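PDB 3H6E: carbohydrate kinase, FGGY from Novosphingobium aromaticivorans, which probably phosphorylates a carbohydrate at the expense of ATP. Local coordinates for residues A[237-240]-A[241-244]; A[395-398]-A[399-402]; A[425-428]-A[429-432]. One frame throughout, in Å; residues are numbered along the deposited sequence.

In the fold
Along the chain the order is 237-244, then 395-402, then 425-432. Contacts 1 and 3 are neighbours, their centres about 8 Å apart, and they touch: the end of helix 233-241 lies against the turns leading into helix 430-433. The first of these helices joins strand 226-232 of one mixed sheet to strand 252-256 of the other, while contact 3 packs on strands 9-13 and 17-23 of the first sheet. Together they probably sit at the junction of the two halves of an actin-like ATPase fold, where such domains hinge. Contact 2 is set apart at the end of strand 390-394 in the second sheet, its centre about 19 Å from contact 1's and about 23 Å from contact 3's, touching neither.

Contact 1: A[237-240]-A[241-244]; sequences ALLA and ARGF
Ala237 O accepts the amide of Ala241 at the last turn of helix 233-241, where the helix runs out into a type I beta turn from Ala241 to Phe244. That bond, from Ala241 N to Ala237 O, is 2.9 Å long and nearly straight (174°). Arg242 N then binds Leu238 O, again at 2.9 Å, and after it the helical spacing tightens: Gly243 N reaches back three residues to Ala240 O, coming from above the carbonyl plane and so not along a lone pair. Phe244 N closes the beta turn on Ala241 O at 3.1 Å. Two further carbonyls are met from the C-terminal part of the chain, Leu239 O by the guanidinium of Arg431 and Gly243 O by that of Arg438.

The position and small residues of this helix are consistent with the first of the two connecting helices of actin-like ATPases, and Ala240 packs on Phe427 beside the second. Ala241 instead packs on Val254 of strand 252-256 and Leu392 of strand 390-394. Arg242 folds back over the turn it ends. A bend at chi3 (-68°) brings its guanidinium round so that Leu238 O lies over one face, toward the rim, while Arg242 CG rests 3.2 Å from Leu238 O. At the far end of that side chain, NH2 of Arg242 comes within 3.5 Å of Leu239 CD2.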
loop_
_atom_site.group_PDB
_atom_site.type_symbol
_atom_site.label_atom_id
_atom_site.label_comp_id
_atom_site.label_asym_id
_atom_site.label_seq_id
_atom_site.Cartn_x
_atom_site.Cartn_y
_atom_site.Cartn_z
ATOM N N ALA A 237 -1.481 -4.108 6.230
ATOM C CA ALA A 237 -2.740 -4.710 5.812
ATOM C C ALA A 237 -2.559 -6.161 5.372
ATOM O O ALA A 237 -3.469 -6.974 5.507
ATOM C CB ALA A 237 -3.367 -3.892 4.695
ATOM N N LEU A 238 -1.386 -6.479 4.837
ATOM C CA LEU A 238 -1.106 -7.840 4.392
ATOM C C LEU A 238 -0.973 -8.775 5.587
ATOM O O LEU A 238 -1.565 -9.862 5.608
ATOM C CB LEU A 238 0.149 -7.885 3.523
ATOM C CG LEU A 238 -0.005 -7.229 2.153
ATOM C CD1 LEU A 238 1.243 -7.464 1.306
ATOM C CD2 LEU A 238 -1.253 -7.747 1.441
ATOM N N LEU A 239 -0.195 -8.346 6.579
ATOM C CA LEU A 239 -0.127 -9.047 7.857
ATOM C C LEU A 239 -1.525 -9.332 8.371
ATOM O O LEU A 239 -1.858 -10.466 8.704
ATOM C CB LEU A 239 0.622 -8.212 8.891
ATOM C CG LEU A 239 2.126 -8.439 8.986
ATOM C CD1 LEU A 239 2.709 -7.581 10.100
ATOM C CD2 LEU A 239 2.418 -9.908 9.222
ATOM N N ALA A 240 -2.341 -8.285 8.438
ATOM C CA ALA A 240 -3.722 -8.417 8.885
ATOM C C ALA A 240 -4.460 -9.496 8.094
ATOM O O ALA A 240 -4.948 -10.475 8.660
ATOM C CB ALA A 240 -4.443 -7.089 8.774
ATOM N N ALA A 241 -4.533 -9.310 6.781
ATOM C CA ALA A 241 -5.206 -10.259 5.906
ATOM C C ALA A 241 -4.749 -11.693 6.171
ATOM O O ALA A 241 -5.559 -12.621 6.170
ATOM C CB ALA A 241 -4.977 -9.887 4.453
ATOM N N ARG A 242 -3.453 -11.871 6.406
ATOM C CA ARG A 242 -2.905 -13.199 6.660
ATOM C C ARG A 242 -3.315 -13.731 8.032
ATOM O O ARG A 242 -3.064 -14.889 8.360
ATOM C CB ARG A 242 -1.379 -13.196 6.515
ATOM C CG ARG A 242 -0.898 -12.909 5.098
ATOM C CD ARG A 242 0.510 -13.412 4.869
ATOM N NE ARG A 242 1.500 -12.666 5.639
ATOM C CZ ARG A 242 2.193 -11.631 5.169
ATOM N NH1 ARG A 242 2.004 -11.209 3.925
ATOM N NH2 ARG A 242 3.074 -11.014 5.942
ATOM N N GLY A 243 -3.941 -12.874 8.833
ATOM C CA GLY A 243 -4.476 -13.277 10.120
ATOM C C GLY A 243 -5.747 -14.093 9.968
ATOM O O GLY A 243 -6.025 -14.980 10.775
ATOM N N PHE A 244 -6.523 -13.792 8.928
ATOM C CA PHE A 244 -7.738 -14.545 8.641
ATOM C C PHE A 244 -7.409 -16.015 8.396
ATOM O O PHE A 244 -6.385 -16.339 7.793
ATOM C CB PHE A 244 -8.476 -13.956 7.435
ATOM C CG PHE A 244 -9.031 -12.582 7.672
ATOM C CD1 PHE A 244 -10.024 -12.374 8.614
ATOM C CD2 PHE A 244 -8.570 -11.498 6.940
ATOM C CE1 PHE A 244 -10.542 -11.108 8.833
ATOM C CE2 PHE A 244 -9.084 -10.227 7.151
ATOM C CZ PHE A 244 -10.070 -10.032 8.099
#

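Contact 2: A[395-398]-A[399-402]; sequences GRFA and EADV
Arg396 O receives Glu399 N at 3.2 Å, the donor standing above the carbonyl plane rather than on a lone pair. It belongs to a short 3-10 turn, 396-398, that carries the chain from strand 390-394 to the N-cap of helix 401-410. The preceding turn bond, Ala398 N to Gly395 O, has the same length, and a weak one from Ala400 N to Phe397 O at 3.3 Å follows. Gly395, at phi 83°, takes a backbone shape in which a CB would run into the preceding carbonyl O. This loop lies where FGGY kinases usually carry a glycine-rich turn near the nucleotide, though Gly395 is the one glycine in 395-402 and no ligand role is established.

Phe397 is the buried residue of the turn: its N-H is bound by Thr257 OG1, its ring meets that of Phe261, and its CZ lies over one face of the Arg396 guanidinium, offset toward the rim. Ala400, the N-cap residue, comes in beside it, with CB 4.4 Å from Phe397 CB and 3.2 Å from Phe397 O. The exposed Glu399 side chain doubles back, near Lys318: the bend at chi2 (78°) leaves its OE1 3.7 Å from Arg396 O.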
loop_
_atom_site.group_PDB
_atom_site.type_symbol
_atom_site.label_atom_id
_atom_site.label_comp_id
_atom_site.label_asym_id
_atom_site.label_seq_id
_atom_site.Cartn_x
_atom_site.Cartn_y
_atom_site.Cartn_z
ATOM N N GLY A 395 -11.011 -1.962 1.344
ATOM C CA GLY A 395 -11.291 -0.597 0.937
ATOM C C GLY A 395 -12.782 -0.367 0.794
ATOM O O GLY A 395 -13.578 -1.272 1.044
ATOM N N ARG A 396 -13.169 0.834 0.378
ATOM C CA ARG A 396 -14.584 1.193 0.334
ATOM C C ARG A 396 -15.401 0.415 -0.699
ATOM O O ARG A 396 -16.605 0.230 -0.527
ATOM C CB ARG A 396 -14.768 2.706 0.154
ATOM C CG ARG A 396 -14.488 3.246 -1.239
ATOM C CD ARG A 396 -14.774 4.746 -1.284
ATOM N NE ARG A 396 -14.422 5.361 -2.563
ATOM C CZ ARG A 396 -15.284 5.601 -3.548
ATOM N NH1 ARG A 396 -16.562 5.272 -3.419
ATOM N NH2 ARG A 396 -14.863 6.168 -4.671
ATOM N N PHE A 397 -14.753 -0.053 -1.760
ATOM C CA PHE A 397 -15.466 -0.756 -2.822
ATOM C C PHE A 397 -15.764 -2.211 -2.462
ATOM O O PHE A 397 -16.249 -2.984 -3.288
ATOM C CB PHE A 397 -14.713 -0.644 -4.149
ATOM C CG PHE A 397 -14.745 0.739 -4.740
ATOM C CD1 PHE A 397 -15.764 1.116 -5.599
ATOM C CD2 PHE A 397 -13.766 1.668 -4.423
ATOM C CE1 PHE A 397 -15.803 2.383 -6.135
ATOM C CE2 PHE A 397 -13.800 2.938 -4.956
ATOM C CZ PHE A 397 -14.821 3.296 -5.814
ATOM N N ALA A 398 -15.470 -2.571 -1.217
ATOM C CA ALA A 398 -15.903 -3.848 -0.661
ATOM C C ALA A 398 -17.402 -3.847 -0.384
ATOM O O ALA A 398 -18.055 -4.882 -0.453
ATOM C CB ALA A 398 -15.126 -4.164 0.608
ATOM N N GLU A 399 -17.923 -2.665 -0.062
ATOM C CA GLU A 399 -19.354 -2.490 0.145
ATOM C C GLU A 399 -20.083 -2.340 -1.185
ATOM O O GLU A 399 -21.285 -2.084 -1.211
ATOM C CB GLU A 399 -19.627 -1.273 1.032
ATOM C CG GLU A 399 -19.795 -1.594 2.511
ATOM C CD GLU A 399 -18.477 -1.831 3.219
ATOM O OE1 GLU A 399 -17.441 -1.337 2.720
ATOM O OE2 GLU A 399 -18.481 -2.505 4.276
ATOM N N ALA A 400 -19.350 -2.503 -2.283
ATOM C CA ALA A 400 -19.930 -2.381 -3.621
ATOM C C ALA A 400 -20.400 -3.734 -4.160
ATOM O O ALA A 400 -19.690 -4.392 -4.923
ATOM C CB ALA A 400 -18.939 -1.739 -4.574
ATOM N N ASP A 401 -21.607 -4.131 -3.759
ATOM C CA ASP A 401 -22.172 -5.436 -4.108
ATOM C C ASP A 401 -22.027 -5.834 -5.576
ATOM O O ASP A 401 -21.713 -6.980 -5.884
ATOM C CB ASP A 401 -23.644 -5.517 -3.687
ATOM C CG ASP A 401 -23.824 -6.173 -2.332
ATOM O OD1 ASP A 401 -23.450 -7.356 -2.197
ATOM O OD2 ASP A 401 -24.346 -5.514 -1.408
ATOM N N VAL A 402 -22.269 -4.898 -6.483
ATOM C CA VAL A 402 -22.180 -5.206 -7.903
ATOM C C VAL A 402 -20.742 -5.541 -8.290
ATOM O O VAL A 402 -20.503 -6.439 -9.099
ATOM C CB VAL A 402 -22.689 -4.045 -8.773
ATOM C CG1 VAL A 402 -22.667 -4.436 -10.237
ATOM C CG2 VAL A 402 -24.100 -3.635 -8.338
#

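Contact 3: A[425-428]-A[429-432]; sequences VSFG and ALRL
Phe427 leads off from a CB directed away from the turn that follows, yet its ring comes back to meet Leu430 and Arg431. With CG opposite the backbone N (chi1 167°), the ring lies beside the next turn and crosses the Leu430 side chain at about a right angle. On one side of the ring CD1 meets Leu430 CD2 at 3.8 Å, and CE1 touches the same methyl at 3.9 Å. On the other side CE2 reaches Arg431 CG, and at the tip CZ lies 4.0 Å from that methylene. Pro439 and Ala240 add to the ring's surroundings. Cutting the ring back to an alanine would probably leave Leu430 CD2 and Arg431 CG without their aromatic partner and open a gap against Pro439.

The backbone here winds in i+3 to i turns: Leu430 N binds Phe427 O at 2.8 Å, and Arg431 N binds Gly428 O at 2.9 Å from above the carbonyl plane. Beyond CG the Arg431 chain runs on to its guanidinium, whose NH2 binds Pro435 O. A short, weakly bonded helix set against strands 9-13 and 17-23 and beside helix 233-241 is consistent with the second connecting helix of the actin-like ATPase fold.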
loop_
_atom_site.group_PDB
_atom_site.type_symbol
_atom_site.label_atom_id
_atom_site.label_comp_id
_atom_site.label_asym_id
_atom_site.label_seq_id
_atom_site.Cartn_x
_atom_site.Cartn_y
_atom_site.Cartn_z
ATOM N N VAL A 425 -6.774 0.312 10.771
ATOM C CA VAL A 425 -5.714 0.168 9.783
ATOM C C VAL A 425 -4.397 -0.332 10.389
ATOM O O VAL A 425 -3.560 -0.898 9.682
ATOM C CB VAL A 425 -5.476 1.499 9.037
ATOM C CG1 VAL A 425 -4.600 2.429 9.865
ATOM C CG2 VAL A 425 -4.858 1.243 7.675
ATOM N N SER A 426 -4.226 -0.142 11.695
ATOM C CA SER A 426 -2.956 -0.447 12.359
ATOM C C SER A 426 -2.864 -1.852 12.970
ATOM O O SER A 426 -1.828 -2.220 13.531
ATOM C CB SER A 426 -2.648 0.602 13.440
ATOM O OG SER A 426 -2.422 1.887 12.879
ATOM N N PHE A 427 -3.931 -2.638 12.863
ATOM C CA PHE A 427 -3.947 -3.950 13.505
ATOM C C PHE A 427 -2.790 -4.841 13.070
ATOM O O PHE A 427 -2.126 -5.458 13.906
ATOM C CB PHE A 427 -5.268 -4.686 13.269
ATOM C CG PHE A 427 -5.207 -6.145 13.635
ATOM C CD1 PHE A 427 -5.100 -6.534 14.961
ATOM C CD2 PHE A 427 -5.232 -7.124 12.655
ATOM C CE1 PHE A 427 -5.030 -7.869 15.304
ATOM C CE2 PHE A 427 -5.165 -8.463 12.992
ATOM C CZ PHE A 427 -5.065 -8.836 14.321
ATOM N N GLY A 428 -2.562 -4.911 11.762
ATOM C CA GLY A 428 -1.577 -5.815 11.196
ATOM C C GLY A 428 -0.322 -6.003 12.022
ATOM O O GLY A 428 0.127 -7.126 12.230
ATOM N N ALA A 429 0.246 -4.899 12.495
ATOM C CA ALA A 429 1.510 -4.931 13.224
ATOM C C ALA A 429 1.498 -5.862 14.440
ATOM O O ALA A 429 2.514 -6.466 14.771
ATOM C CB ALA A 429 1.914 -3.526 13.634
ATOM N N LEU A 430 0.357 -5.969 15.112
ATOM C CA LEU A 430 0.235 -6.874 16.252
ATOM C C LEU A 430 0.692 -8.284 15.896
ATOM O O LEU A 430 1.326 -8.967 16.703
ATOM C CB LEU A 430 -1.208 -6.914 16.752
ATOM C CG LEU A 430 -1.614 -5.905 17.827
ATOM C CD1 LEU A 430 -1.230 -4.486 17.446
ATOM C CD2 LEU A 430 -3.105 -6.008 18.100
ATOM N N ARG A 431 0.372 -8.713 14.680
ATOM C CA ARG A 431 0.705 -10.058 14.226
ATOM C C ARG A 431 2.212 -10.256 14.085
ATOM O O ARG A 431 2.687 -11.362 13.824
ATOM C CB ARG A 431 -0.007 -10.364 12.909
ATOM C CG ARG A 431 -1.522 -10.276 13.003
ATOM C CD ARG A 431 -2.185 -11.285 12.085
ATOM N NE ARG A 431 -1.536 -12.589 12.179
ATOM C CZ ARG A 431 -0.661 -13.050 11.291
ATOM N NH1 ARG A 431 -0.333 -12.315 10.236
ATOM N NH2 ARG A 431 -0.111 -14.246 11.452
ATOM N N LEU A 432 2.957 -9.175 14.272
ATOM C CA LEU A 432 4.408 -9.229 14.240
ATOM C C LEU A 432 4.911 -9.737 15.594
ATOM O O LEU A 432 5.982 -10.346 15.693
ATOM C CB LEU A 432 4.960 -7.835 13.946
ATOM C CG LEU A 432 6.014 -7.682 12.850
ATOM C CD1 LEU A 432 5.844 -8.743 11.767
ATOM C CD2 LEU A 432 5.944 -6.279 12.260
#